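Long-range contacts in Oxidored_FMN domain-containing protein ([Pseudomonas] geniculata N1, PDB 6L6J), which acts as a 6-hydroxypseudooxynicotine amine oxidase and carries bound FMN, a [4Fe-4S] cluster and ADP: residues A483-E488 / V614-Q619; L249-D254 / K287-P292; A70-P75 / A352-S357; A474-V479 / S640-G645; A107-P112 / P120-T125. All blocks are in the same frame, centred on the assembly; numbering follows the deposited sequence.

In the fold
The five contacts illustrate how the chemistry of a contact follows its place in the fold. Contacts 2, 3 and 5 concern the FMN-binding barrel: contact 5 is buried and folds a loop back on itself, contact 2 is partly buried and joins two successive helix-to-strand loops through hydroxyls and a carboxylate, and contact 3 is a surface contact of van der Waals character near FMN. Contacts 1 and 4, both partly buried, lie in the ADP-binding half, and their strands 476-479 and 483-485 follow each other in the chain. Contact 4 is a regular parallel ladder, whereas contact 1 is a short antiparallel pairing completed by waters. Contacts 3 and 5 touch through Ala70 and Pro112.

Contact 1: residues A483-E488 / V614-Q619; sequences AKWRGE and VLVTGQ
Leu615 meets the other segment with one methyl: its CD1 lies 3.6 Å from Gly487 O. Its carbonyl is joined across by a water, which donates to Leu615 O and, at 2.6 Å, to Arg486 O, and accepts from Thr617 N. Water thus bridges a place where the two backbones make no direct bond. Val616 comes next; its chi1 of -156° sends CG1 obliquely toward Trp485 CZ3, at 3.7 Å, while helix 533-542 packs on the same valine. Thr617 adds a second water, which donates to its OG1 and to Arg486 O, giving that carbonyl two water donors; OG1 is also hydrogen-bonded to Val490 O. Strand 612-621, to which these residues belong, lies between several neighbours in a mixed sheet, probably that of the OYE-like second alpha/beta domain, and its end here runs antiparallel to 483-485. Gly618 O takes a weak 3.4 Å bond from Arg486 N. Gly618 has backbone angles at which a CB would collide with the carbonyl O of Thr617. The aliphatic part of Arg486 runs past Gly618, and its NE and NH2 both reach Glu488 OE1 from one face of the carboxylate, a side-on salt bridge. Gln619 forms a non-hydrogen-bonded pair with Trp485 and lays its CG over the indole face, a CH-pi contact 3.7 Å from the centroid of the six-membered ring. Its amide continues over the indole, the planes only 19° apart. Gln619 CB meets Ala483 CB at 4.1 Å, and that alanine is part of the ADP pocket.

Contact 2: residues L249-D254 / K287-P292; sequences LADVPD and KVTSKP
Thr289 OG1 donates to Ala250 O across 2.6 Å, and this bond marks the close-fitting part of the contact. The same oxygen accepts from Lys291 N in an ST turn, at 2.9 Å, so one hydroxyl ties a neighbouring loop to the bend of its own chain. A trans first torsion (chi1 -178°) lets it face both partners. Ala250 O also accepts from Trp256 NE1, and Ala250 CB packs against Val288 CG1 at 3.9 Å. A valine in place of Thr289 would probably leave Ala250 O with one donor fewer and the Lys291 amide without its acceptor.

Both loops lead from a helix into a strand of the (beta/alpha)8 barrel, 255-261 and 293-296, and so lie at the end of the barrel where its strands begin; in barrels of this kind the active site is at the other end. Lys291 fills the groove between them: bent at chi2 (-65°), its CG, CD and CE run alongside Pro253 O, and CE also nears Asp251 O. Deeper in, Pro292 CD rests against Asp254 O. Lys291 NZ stops 4.5 Å from Asp254 OD1, beyond a salt bridge, and Asp254 OD2 is bonded to Val221 N.

The outward side is looser and more exposed. There Asp251 OD1 accepts from Ser290 N at 3.0 Å, using its syn lone pair, whereas Ser290 OG offers the carboxylate only a weak hydrogen bond. The contact therefore seems to depend on neutral donors meeting carbonyl and carboxylate oxygens, with charge attraction a probable minor addition.

Contact 3: residues A70-P75 / A352-S357; sequences APLPDP and AEVMTS
Leu72 packs against the last turn of helix 349-355, which closes in a Schellman motif with Ser357, at positive phi, as its C-prime residue. The example shows how a helix end can serve as a surface for a distant loop: segment 70-75 follows the second strand of the FMN barrel, while the helix carries Cys350, a ligand of the [4Fe-4S] cluster.

The side chain of Leu72 can be followed outward. Its CB lies 4.0 Å from Ser357 OG, at the level of the capping turn. The first torsion (chi1 171°) swings CG away from the backbone N, carrying the branch past the serine and along the side of the helix end. At the tip, CD1 reaches Val354, 3.8 Å from its carbonyl O and 4.2 Å from its CG1 methyl, whereas CD2 stands farther from that valine. Around the same leucine are Glu60, which binds FMN, and Ala32. Val354 itself touches FMN, which probably puts Leu72 in the second shell of the cofactor pocket.

Nearer the surface, Pro71, entered through a cis peptide bond, brings its CG to 3.7 Å from Ser357 OG. Leu72 N is also near this hydroxyl, at an angle too poor for a hydrogen bond, and the contact is one of van der Waals packing throughout. Leu72 O bonds to Tyr115 OH, and the helix end makes its own bonds: Ser358 N donates to Glu353 O and Ser357 N to Val354 O, while Glu353 O also accepts from Thr356 N and Thr356 OG1, the latter at 2.7 Å, in the carbonyl plane and on a lone pair.

Contact 4: residues A474-V479 / S640-G645; sequences ADHVIV and SVERIG
The edge of the ADP-binding Rossmann-type sheet is formed here, where strand 641-643 pairs in parallel with strand 476-479, and the first side chains to meet are His476 and Ser640. With CG anti to the backbone N (chi1 -176°), the imidazole stretches across to the other strand and is held at both nitrogens. ND1 shares a hydrogen bond of 2.9 Å with Ser640 OG. On the far side NE2 donates to Glu642 OE1 at 3.0 Å; the oxygen lies near the ring plane but is met on its anti side, the ring and carboxylate planes standing 67° apart. Tyr667 stacks on the imidazole, which probably limits its rotation further. A leucine in place of His476 would probably leave Glu642 OE1 and Ser640 OG without this partner, losing the side-chain link that supplements the backbone ladder.

Next to the histidine, Ile478 runs beside Glu642, and its CG2 packs on Ile644 CD1 under helix 653-666; Val477 and Val479 meet Val641 on the other face of the sheet. The ladder passes from Val477 N to Ser640 O, Glu642 N to Val477 O and Val479 N to Glu642 O, and finishes with Ile644 N donating to Val479 O at 2.9 Å.

Contact 5: residues A107-P112 / P120-T125; sequences AGASGP and PLSPTT
Leu121 N donates to a water 2.9 Å away, and this water lies between it and Gly108 O, although its distance to that carbonyl is too short to be trusted. The bridge belongs to the long loop after the third strand of the FMN barrel, which turns back so that residues 107-112 rest on strand 121-122, itself paired in parallel with 138-139. No direct hydrogen bond crosses between the two segments, and the fit rests mainly on shape.

Pro120 supplies the largest share. Its CB and CG enter the bend of the other segment, with CG 3.3 Å from Gly111 O and 3.5 Å from Pro112 O, while CB lies 3.7 Å from Gly108 O. Three carbonyl oxygens, of Gly108, Gly111 and Pro112, thus lie against its carbons. Farther along, Ala109 CB meets Ser122 CB at 4.0 Å. Ala109 N, though close to Leu121 O, does not bond to it; its partner is Asp180 OD2.

Gly108 allows the turn with a positive phi. The bend is held from within by Ser110, whose hydroxyl is also hydrogen-bonded with His69 NE2, and Ser110 OG donates back to Ala107 O at 2.8 Å.

Contact 1: residues A483-E488 / V614-Q619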
# COMPACT_ATOMS: atom_id res chain seq x y z
N ALA A 483 15.86 -4.70 17.33
CA ALA A 483 16.93 -3.68 17.26
C ALA A 483 16.59 -2.51 18.19
O ALA A 483 15.58 -2.58 18.88
CB ALA A 483 17.09 -3.22 15.83
N LYS A 484 17.44 -1.48 18.19
CA LYS A 484 17.32 -0.24 19.00
C LYS A 484 17.75 0.95 18.15
O LYS A 484 18.67 0.83 17.33
CB LYS A 484 18.19 -0.32 20.26
CG LYS A 484 17.55 -1.04 21.45
CD LYS A 484 18.33 -0.87 22.75
CE LYS A 484 18.59 0.58 23.12
NZ LYS A 484 19.12 0.72 24.49
N TRP A 485 17.12 2.10 18.36
CA TRP A 485 17.59 3.38 17.78
C TRP A 485 18.84 3.82 18.55
O TRP A 485 18.87 3.71 19.78
CB TRP A 485 16.47 4.42 17.76
CG TRP A 485 15.30 3.93 16.98
CD1 TRP A 485 14.34 3.05 17.39
CD2 TRP A 485 15.01 4.23 15.60
NE1 TRP A 485 13.44 2.83 16.38
CE2 TRP A 485 13.82 3.54 15.28
CE3 TRP A 485 15.61 5.05 14.64
CZ2 TRP A 485 13.25 3.61 14.01
CZ3 TRP A 485 15.03 5.14 13.39
CH2 TRP A 485 13.87 4.41 13.08
N ARG A 486 19.87 4.17 17.81
CA ARG A 486 21.19 4.60 18.31
C ARG A 486 21.19 6.13 18.44
O ARG A 486 20.28 6.78 17.84
CB ARG A 486 22.25 4.14 17.31
CG ARG A 486 22.14 4.84 15.96
CD ARG A 486 22.87 4.09 14.87
NE ARG A 486 24.31 4.02 15.11
CZ ARG A 486 25.17 3.42 14.30
NH1 ARG A 486 24.73 2.87 13.18
NH2 ARG A 486 26.45 3.42 14.59
N GLY A 487 22.18 6.69 19.14
CA GLY A 487 22.12 8.09 19.59
C GLY A 487 23.39 8.90 19.36
O GLY A 487 23.53 9.95 20.02
N GLU A 488 24.28 8.47 18.45
CA GLU A 488 25.50 9.25 18.10
C GLU A 488 25.31 9.91 16.72
O GLU A 488 26.27 10.50 16.20
CB GLU A 488 26.74 8.37 18.33
CG GLU A 488 27.00 7.30 17.29
CD GLU A 488 25.93 6.23 17.09
OE1 GLU A 488 26.21 5.03 17.34
OE2 GLU A 488 24.81 6.60 16.63
N VAL A 614 16.26 15.48 19.04
CA VAL A 614 16.04 14.02 18.82
C VAL A 614 16.79 13.63 17.53
O VAL A 614 16.48 14.21 16.45
CB VAL A 614 14.56 13.60 18.79
CG1 VAL A 614 14.41 12.10 18.97
CG2 VAL A 614 13.74 14.33 19.85
N LEU A 615 17.79 12.76 17.68
CA LEU A 615 18.52 12.13 16.56
C LEU A 615 17.78 10.86 16.10
O LEU A 615 17.69 9.90 16.88
CB LEU A 615 19.96 11.83 17.02
CG LEU A 615 20.79 13.05 17.43
CD1 LEU A 615 22.13 12.62 17.99
CD2 LEU A 615 21.00 14.00 16.26
N VAL A 616 17.26 10.88 14.87
CA VAL A 616 16.61 9.72 14.18
C VAL A 616 17.45 9.39 12.95
O VAL A 616 17.17 9.95 11.86
CB VAL A 616 15.14 10.02 13.81
CG1 VAL A 616 14.33 8.74 13.67
CG2 VAL A 616 14.45 10.95 14.80
N THR A 617 18.46 8.51 13.12
CA THR A 617 19.52 8.27 12.10
C THR A 617 19.71 6.77 11.78
O THR A 617 20.44 6.46 10.82
CB THR A 617 20.85 8.92 12.52
OG1 THR A 617 21.27 8.27 13.72
CG2 THR A 617 20.72 10.41 12.75
N GLY A 618 19.09 5.86 12.52
CA GLY A 618 19.19 4.42 12.19
C GLY A 618 19.05 3.56 13.43
O GLY A 618 18.83 4.12 14.53
N GLN A 619 19.11 2.24 13.22
CA GLN A 619 18.88 1.20 14.25
C GLN A 619 20.12 0.30 14.30
O GLN A 619 20.75 0.14 13.26
CB GLN A 619 17.62 0.40 13.93
CG GLN A 619 16.32 1.20 13.91
CD GLN A 619 15.21 0.48 13.17
OE1 GLN A 619 15.16 0.42 11.94
NE2 GLN A 619 14.28 -0.08 13.93
O HOH W 1 18.43 7.33 16.03
O HOH W 2 21.37 8.74 16.27

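Contact 2: residues L249-D254 / K287-P292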
# COMPACT_ATOMS: atom_id res chain seq x y z
N LEU A 249 -23.94 11.37 -18.07
CA LEU A 249 -23.70 9.98 -18.56
C LEU A 249 -24.33 8.93 -17.62
O LEU A 249 -23.95 7.76 -17.73
CB LEU A 249 -22.18 9.76 -18.65
CG LEU A 249 -21.41 10.80 -19.45
CD1 LEU A 249 -19.92 10.62 -19.24
CD2 LEU A 249 -21.75 10.69 -20.94
N ALA A 250 -25.29 9.33 -16.78
CA ALA A 250 -25.76 8.61 -15.57
C ALA A 250 -26.10 7.13 -15.85
O ALA A 250 -25.77 6.30 -15.00
CB ALA A 250 -26.95 9.33 -14.99
N ASP A 251 -26.80 6.81 -16.94
CA ASP A 251 -27.28 5.44 -17.25
C ASP A 251 -26.68 4.96 -18.59
O ASP A 251 -27.22 4.00 -19.18
CB ASP A 251 -28.81 5.36 -17.19
CG ASP A 251 -29.41 5.39 -15.78
OD1 ASP A 251 -28.67 5.19 -14.80
OD2 ASP A 251 -30.61 5.61 -15.66
N VAL A 252 -25.56 5.56 -19.01
CA VAL A 252 -24.78 5.11 -20.20
C VAL A 252 -23.99 3.86 -19.86
O VAL A 252 -24.12 2.85 -20.55
CB VAL A 252 -23.88 6.23 -20.76
CG1 VAL A 252 -23.07 5.76 -21.97
CG2 VAL A 252 -24.70 7.46 -21.10
N PRO A 253 -23.13 3.84 -18.81
CA PRO A 253 -22.36 2.63 -18.50
C PRO A 253 -23.18 1.61 -17.71
O PRO A 253 -24.25 1.93 -17.19
CB PRO A 253 -21.20 3.17 -17.63
CG PRO A 253 -21.81 4.36 -16.92
CD PRO A 253 -22.84 4.94 -17.88
N ASP A 254 -22.65 0.40 -17.63
CA ASP A 254 -23.26 -0.76 -16.92
C ASP A 254 -22.82 -0.70 -15.45
O ASP A 254 -23.50 -1.31 -14.60
CB ASP A 254 -22.85 -2.06 -17.61
CG ASP A 254 -23.28 -2.14 -19.07
OD1 ASP A 254 -24.48 -1.99 -19.32
OD2 ASP A 254 -22.41 -2.34 -19.94
N LYS A 287 -27.97 8.39 -6.06
CA LYS A 287 -29.17 9.25 -6.28
C LYS A 287 -29.30 9.63 -7.76
O LYS A 287 -30.42 9.95 -8.17
CB LYS A 287 -29.13 10.48 -5.37
CG LYS A 287 -29.08 10.17 -3.87
CD LYS A 287 -30.36 10.51 -3.11
CE LYS A 287 -31.56 9.65 -3.44
NZ LYS A 287 -32.51 9.58 -2.30
N VAL A 288 -28.22 9.60 -8.54
CA VAL A 288 -28.21 10.11 -9.95
C VAL A 288 -28.39 8.98 -10.95
O VAL A 288 -29.12 9.19 -11.95
CB VAL A 288 -26.93 10.91 -10.26
CG1 VAL A 288 -26.91 11.36 -11.71
CG2 VAL A 288 -26.77 12.11 -9.32
N THR A 289 -27.72 7.84 -10.73
CA THR A 289 -27.69 6.66 -11.64
C THR A 289 -28.55 5.53 -11.06
O THR A 289 -28.52 5.32 -9.84
CB THR A 289 -26.26 6.14 -11.91
OG1 THR A 289 -26.36 5.05 -12.83
CG2 THR A 289 -25.52 5.67 -10.67
N SER A 290 -29.26 4.82 -11.93
CA SER A 290 -29.97 3.55 -11.60
C SER A 290 -28.98 2.37 -11.64
O SER A 290 -29.36 1.28 -11.22
CB SER A 290 -31.17 3.34 -12.52
OG SER A 290 -30.77 3.20 -13.87
N LYS A 291 -27.75 2.61 -12.12
CA LYS A 291 -26.72 1.57 -12.38
C LYS A 291 -25.99 1.18 -11.10
O LYS A 291 -25.89 1.96 -10.15
CB LYS A 291 -25.71 2.09 -13.40
CG LYS A 291 -26.31 2.51 -14.74
CD LYS A 291 -26.92 1.35 -15.51
CE LYS A 291 -27.50 1.78 -16.84
NZ LYS A 291 -27.82 0.61 -17.69
N PRO A 292 -25.46 -0.06 -11.03
CA PRO A 292 -24.69 -0.51 -9.86
C PRO A 292 -23.46 0.37 -9.63
O PRO A 292 -22.80 0.69 -10.59
CB PRO A 292 -24.25 -1.94 -10.18
CG PRO A 292 -25.06 -2.35 -11.39
CD PRO A 292 -25.57 -1.09 -12.06

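Contact 3: residues A70-P75 / A352-S357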
# COMPACT_ATOMS: atom_id res chain seq x y z
N ALA A 70 6.39 3.96 -17.58
CA ALA A 70 7.74 3.34 -17.58
C ALA A 70 8.60 4.08 -16.56
O ALA A 70 8.60 5.30 -16.50
CB ALA A 70 8.37 3.40 -18.95
N PRO A 71 9.41 3.36 -15.76
CA PRO A 71 9.66 1.93 -15.97
C PRO A 71 8.76 0.95 -15.19
O PRO A 71 9.12 -0.20 -15.10
CB PRO A 71 11.11 1.85 -15.50
CG PRO A 71 11.18 2.84 -14.33
CD PRO A 71 10.13 3.91 -14.60
N LEU A 72 7.61 1.39 -14.67
CA LEU A 72 6.59 0.49 -14.05
C LEU A 72 6.06 -0.50 -15.10
O LEU A 72 5.53 -0.10 -16.14
CB LEU A 72 5.46 1.34 -13.45
CG LEU A 72 4.21 0.58 -12.97
CD1 LEU A 72 4.54 -0.41 -11.86
CD2 LEU A 72 3.12 1.54 -12.53
N PRO A 73 6.22 -1.83 -14.91
CA PRO A 73 5.65 -2.81 -15.83
C PRO A 73 4.14 -3.01 -15.60
O PRO A 73 3.77 -3.38 -14.50
CB PRO A 73 6.42 -4.10 -15.55
CG PRO A 73 6.99 -3.95 -14.16
CD PRO A 73 6.99 -2.47 -13.83
N ASP A 74 3.35 -2.79 -16.66
CA ASP A 74 1.87 -2.85 -16.71
C ASP A 74 1.41 -3.88 -17.73
O ASP A 74 2.15 -4.21 -18.65
CB ASP A 74 1.27 -1.51 -17.13
CG ASP A 74 1.20 -0.52 -15.99
OD1 ASP A 74 1.37 -0.98 -14.83
OD2 ASP A 74 0.98 0.70 -16.29
N PRO A 75 0.16 -4.38 -17.63
CA PRO A 75 -0.47 -5.09 -18.74
C PRO A 75 -0.59 -4.17 -19.96
O PRO A 75 -0.63 -2.98 -19.77
CB PRO A 75 -1.87 -5.46 -18.24
CG PRO A 75 -1.74 -5.42 -16.75
CD PRO A 75 -0.71 -4.35 -16.46
N ALA A 352 4.36 1.63 -2.00
CA ALA A 352 5.77 2.08 -2.02
C ALA A 352 6.52 1.30 -3.11
O ALA A 352 7.19 1.94 -3.95
CB ALA A 352 6.41 1.92 -0.66
N GLU A 353 6.41 -0.03 -3.09
CA GLU A 353 7.14 -0.87 -4.06
C GLU A 353 6.66 -0.44 -5.43
O GLU A 353 7.48 -0.05 -6.26
CB GLU A 353 6.90 -2.36 -3.77
CG GLU A 353 7.55 -2.84 -2.48
CD GLU A 353 9.03 -2.52 -2.38
OE1 GLU A 353 9.49 -2.27 -1.24
OE2 GLU A 353 9.72 -2.48 -3.44
N VAL A 354 5.34 -0.42 -5.62
CA VAL A 354 4.71 -0.10 -6.94
C VAL A 354 5.21 1.27 -7.40
O VAL A 354 5.49 1.43 -8.62
CB VAL A 354 3.18 -0.21 -6.90
CG1 VAL A 354 2.54 0.27 -8.19
CG2 VAL A 354 2.76 -1.63 -6.59
N MET A 355 5.44 2.22 -6.50
CA MET A 355 5.89 3.55 -7.00
C MET A 355 7.40 3.66 -7.16
O MET A 355 7.81 4.65 -7.76
CB MET A 355 5.35 4.73 -6.20
CG MET A 355 4.53 5.53 -7.16
SD MET A 355 3.85 6.93 -6.48
CE MET A 355 4.86 8.21 -7.24
N THR A 356 8.15 2.65 -6.74
CA THR A 356 9.56 2.44 -7.15
C THR A 356 9.59 1.40 -8.28
O THR A 356 10.65 0.74 -8.44
CB THR A 356 10.42 1.98 -5.97
OG1 THR A 356 10.01 0.64 -5.66
CG2 THR A 356 10.34 2.89 -4.76
N SER A 357 8.47 1.23 -9.00
CA SER A 357 8.33 0.31 -10.17
C SER A 357 8.87 -1.09 -9.87
O SER A 357 9.44 -1.69 -10.77
CB SER A 357 9.04 0.86 -11.37
OG SER A 357 8.80 2.26 -11.50

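Contact 4: residues A474-V479 / S640-G645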
# COMPACT_ATOMS: atom_id res chain seq x y z
N ALA A 474 15.14 -27.42 22.30
CA ALA A 474 14.36 -27.34 21.04
C ALA A 474 15.18 -27.98 19.90
O ALA A 474 16.43 -28.03 20.02
CB ALA A 474 14.01 -25.91 20.70
N ASP A 475 14.49 -28.46 18.86
CA ASP A 475 15.13 -29.04 17.64
C ASP A 475 15.71 -27.92 16.78
O ASP A 475 16.65 -28.17 16.02
CB ASP A 475 14.14 -29.88 16.84
CG ASP A 475 13.82 -31.21 17.49
OD1 ASP A 475 14.77 -32.00 17.64
OD2 ASP A 475 12.65 -31.43 17.87
N HIS A 476 15.16 -26.71 16.92
CA HIS A 476 15.52 -25.53 16.10
C HIS A 476 15.21 -24.25 16.88
O HIS A 476 14.09 -24.15 17.39
CB HIS A 476 14.75 -25.59 14.76
CG HIS A 476 15.12 -24.49 13.82
ND1 HIS A 476 16.39 -24.34 13.32
CD2 HIS A 476 14.40 -23.46 13.31
CE1 HIS A 476 16.44 -23.28 12.53
NE2 HIS A 476 15.23 -22.73 12.51
N VAL A 477 16.16 -23.32 16.95
CA VAL A 477 15.97 -21.99 17.62
C VAL A 477 15.93 -20.92 16.53
O VAL A 477 16.90 -20.85 15.74
CB VAL A 477 17.09 -21.66 18.63
CG1 VAL A 477 16.87 -20.29 19.26
CG2 VAL A 477 17.23 -22.74 19.69
N ILE A 478 14.88 -20.09 16.53
CA ILE A 478 14.83 -18.84 15.71
C ILE A 478 15.03 -17.66 16.67
O ILE A 478 14.27 -17.59 17.65
CB ILE A 478 13.50 -18.75 14.93
CG1 ILE A 478 13.41 -19.86 13.87
CG2 ILE A 478 13.33 -17.38 14.32
CD1 ILE A 478 12.04 -20.07 13.31
N VAL A 479 16.05 -16.82 16.43
CA VAL A 479 16.32 -15.60 17.24
C VAL A 479 15.73 -14.42 16.48
O VAL A 479 16.17 -14.19 15.34
CB VAL A 479 17.82 -15.38 17.55
CG1 VAL A 479 18.01 -14.21 18.50
CG2 VAL A 479 18.52 -16.61 18.11
N SER A 640 20.91 -26.46 15.38
CA SER A 640 20.10 -25.63 14.45
C SER A 640 19.73 -24.31 15.14
O SER A 640 18.95 -24.34 16.10
CB SER A 640 18.88 -26.39 14.00
OG SER A 640 18.55 -26.10 12.65
N VAL A 641 20.31 -23.20 14.68
CA VAL A 641 20.01 -21.81 15.13
C VAL A 641 20.09 -20.83 13.95
O VAL A 641 21.13 -20.81 13.27
CB VAL A 641 20.97 -21.36 16.25
CG1 VAL A 641 20.69 -19.93 16.68
CG2 VAL A 641 20.92 -22.29 17.44
N GLU A 642 19.04 -20.03 13.74
CA GLU A 642 19.03 -18.93 12.73
C GLU A 642 18.52 -17.64 13.40
O GLU A 642 17.88 -17.74 14.46
CB GLU A 642 18.21 -19.35 11.50
CG GLU A 642 16.73 -19.06 11.60
CD GLU A 642 15.92 -19.51 10.40
OE1 GLU A 642 15.11 -20.45 10.54
OE2 GLU A 642 16.10 -18.90 9.31
N ARG A 643 18.86 -16.48 12.82
CA ARG A 643 18.35 -15.15 13.24
C ARG A 643 17.48 -14.58 12.10
O ARG A 643 17.71 -14.95 10.92
CB ARG A 643 19.52 -14.25 13.67
CG ARG A 643 20.42 -13.75 12.54
CD ARG A 643 21.81 -13.31 12.98
NE ARG A 643 22.20 -12.02 12.44
CZ ARG A 643 23.38 -11.43 12.62
NH1 ARG A 643 24.34 -12.02 13.31
NH2 ARG A 643 23.62 -10.24 12.11
N ILE A 644 16.48 -13.76 12.44
CA ILE A 644 15.51 -13.17 11.46
C ILE A 644 15.03 -11.80 11.94
O ILE A 644 15.02 -11.56 13.15
CB ILE A 644 14.31 -14.09 11.25
CG1 ILE A 644 13.67 -14.49 12.58
CG2 ILE A 644 14.69 -15.31 10.43
CD1 ILE A 644 12.20 -14.81 12.47
N GLY A 645 14.68 -10.92 11.00
CA GLY A 645 14.12 -9.59 11.27
C GLY A 645 15.17 -8.56 11.64
O GLY A 645 16.32 -8.65 11.12

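Contact 5: residues A107-P112 / P120-T125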
# COMPACT_ATOMS: atom_id res chain seq x y z
N ALA A 107 -2.74 7.20 -20.55
CA ALA A 107 -2.17 7.96 -19.42
C ALA A 107 -2.13 9.46 -19.75
O ALA A 107 -1.82 10.25 -18.86
CB ALA A 107 -0.80 7.41 -19.09
N GLY A 108 -2.42 9.85 -20.99
CA GLY A 108 -2.27 11.25 -21.44
C GLY A 108 -0.97 11.87 -20.91
O GLY A 108 0.11 11.36 -21.24
N ALA A 109 -1.09 12.91 -20.09
CA ALA A 109 0.02 13.77 -19.62
C ALA A 109 0.42 13.37 -18.19
O ALA A 109 0.69 14.28 -17.39
CB ALA A 109 -0.41 15.21 -19.71
N SER A 110 0.45 12.08 -17.91
CA SER A 110 0.77 11.48 -16.59
C SER A 110 1.97 10.53 -16.69
O SER A 110 2.42 10.06 -15.62
CB SER A 110 -0.42 10.73 -16.07
OG SER A 110 -0.46 9.41 -16.62
N GLY A 111 2.45 10.23 -17.90
CA GLY A 111 3.59 9.33 -18.13
C GLY A 111 4.45 9.79 -19.31
O GLY A 111 3.97 10.52 -20.18
N PRO A 112 5.73 9.34 -19.39
CA PRO A 112 6.67 9.81 -20.40
C PRO A 112 6.71 8.98 -21.70
O PRO A 112 7.40 9.39 -22.60
CB PRO A 112 7.98 9.67 -19.62
CG PRO A 112 7.82 8.36 -18.89
CD PRO A 112 6.36 8.35 -18.49
N PRO A 120 4.13 11.49 -25.45
CA PRO A 120 2.86 11.44 -24.72
C PRO A 120 1.88 12.52 -25.21
O PRO A 120 2.30 13.48 -25.87
CB PRO A 120 3.24 11.70 -23.25
CG PRO A 120 4.75 11.61 -23.21
CD PRO A 120 5.24 11.95 -24.61
N LEU A 121 0.61 12.38 -24.86
CA LEU A 121 -0.49 13.20 -25.43
C LEU A 121 -1.13 14.05 -24.33
O LEU A 121 -1.09 13.66 -23.16
CB LEU A 121 -1.49 12.26 -26.11
CG LEU A 121 -0.90 11.18 -27.01
CD1 LEU A 121 -1.99 10.23 -27.45
CD2 LEU A 121 -0.19 11.77 -28.22
N SER A 122 -1.70 15.19 -24.72
CA SER A 122 -2.42 16.14 -23.85
C SER A 122 -3.37 16.96 -24.70
O SER A 122 -3.07 17.17 -25.89
CB SER A 122 -1.44 17.02 -23.11
OG SER A 122 -2.11 18.00 -22.32
N PRO A 123 -4.51 17.45 -24.14
CA PRO A 123 -5.33 18.46 -24.80
C PRO A 123 -4.46 19.66 -25.18
O PRO A 123 -4.67 20.21 -26.25
CB PRO A 123 -6.37 18.88 -23.74
CG PRO A 123 -5.84 18.33 -22.42
CD PRO A 123 -5.04 17.10 -22.82
N THR A 124 -3.48 19.99 -24.31
CA THR A 124 -2.60 21.18 -24.39
C THR A 124 -1.22 20.83 -23.81
O THR A 124 -1.20 20.20 -22.72
CB THR A 124 -3.25 22.37 -23.67
OG1 THR A 124 -4.52 22.55 -24.31
CG2 THR A 124 -2.42 23.64 -23.71
N THR A 125 -0.14 21.23 -24.50
CA THR A 125 1.25 20.83 -24.17
C THR A 125 1.59 21.21 -22.73
O THR A 125 1.30 22.33 -22.30
CB THR A 125 2.31 21.44 -25.09
OG1 THR A 125 2.05 21.00 -26.41
CG2 THR A 125 3.73 20.99 -24.78
O HOH W 3 0.04 9.99 -23.26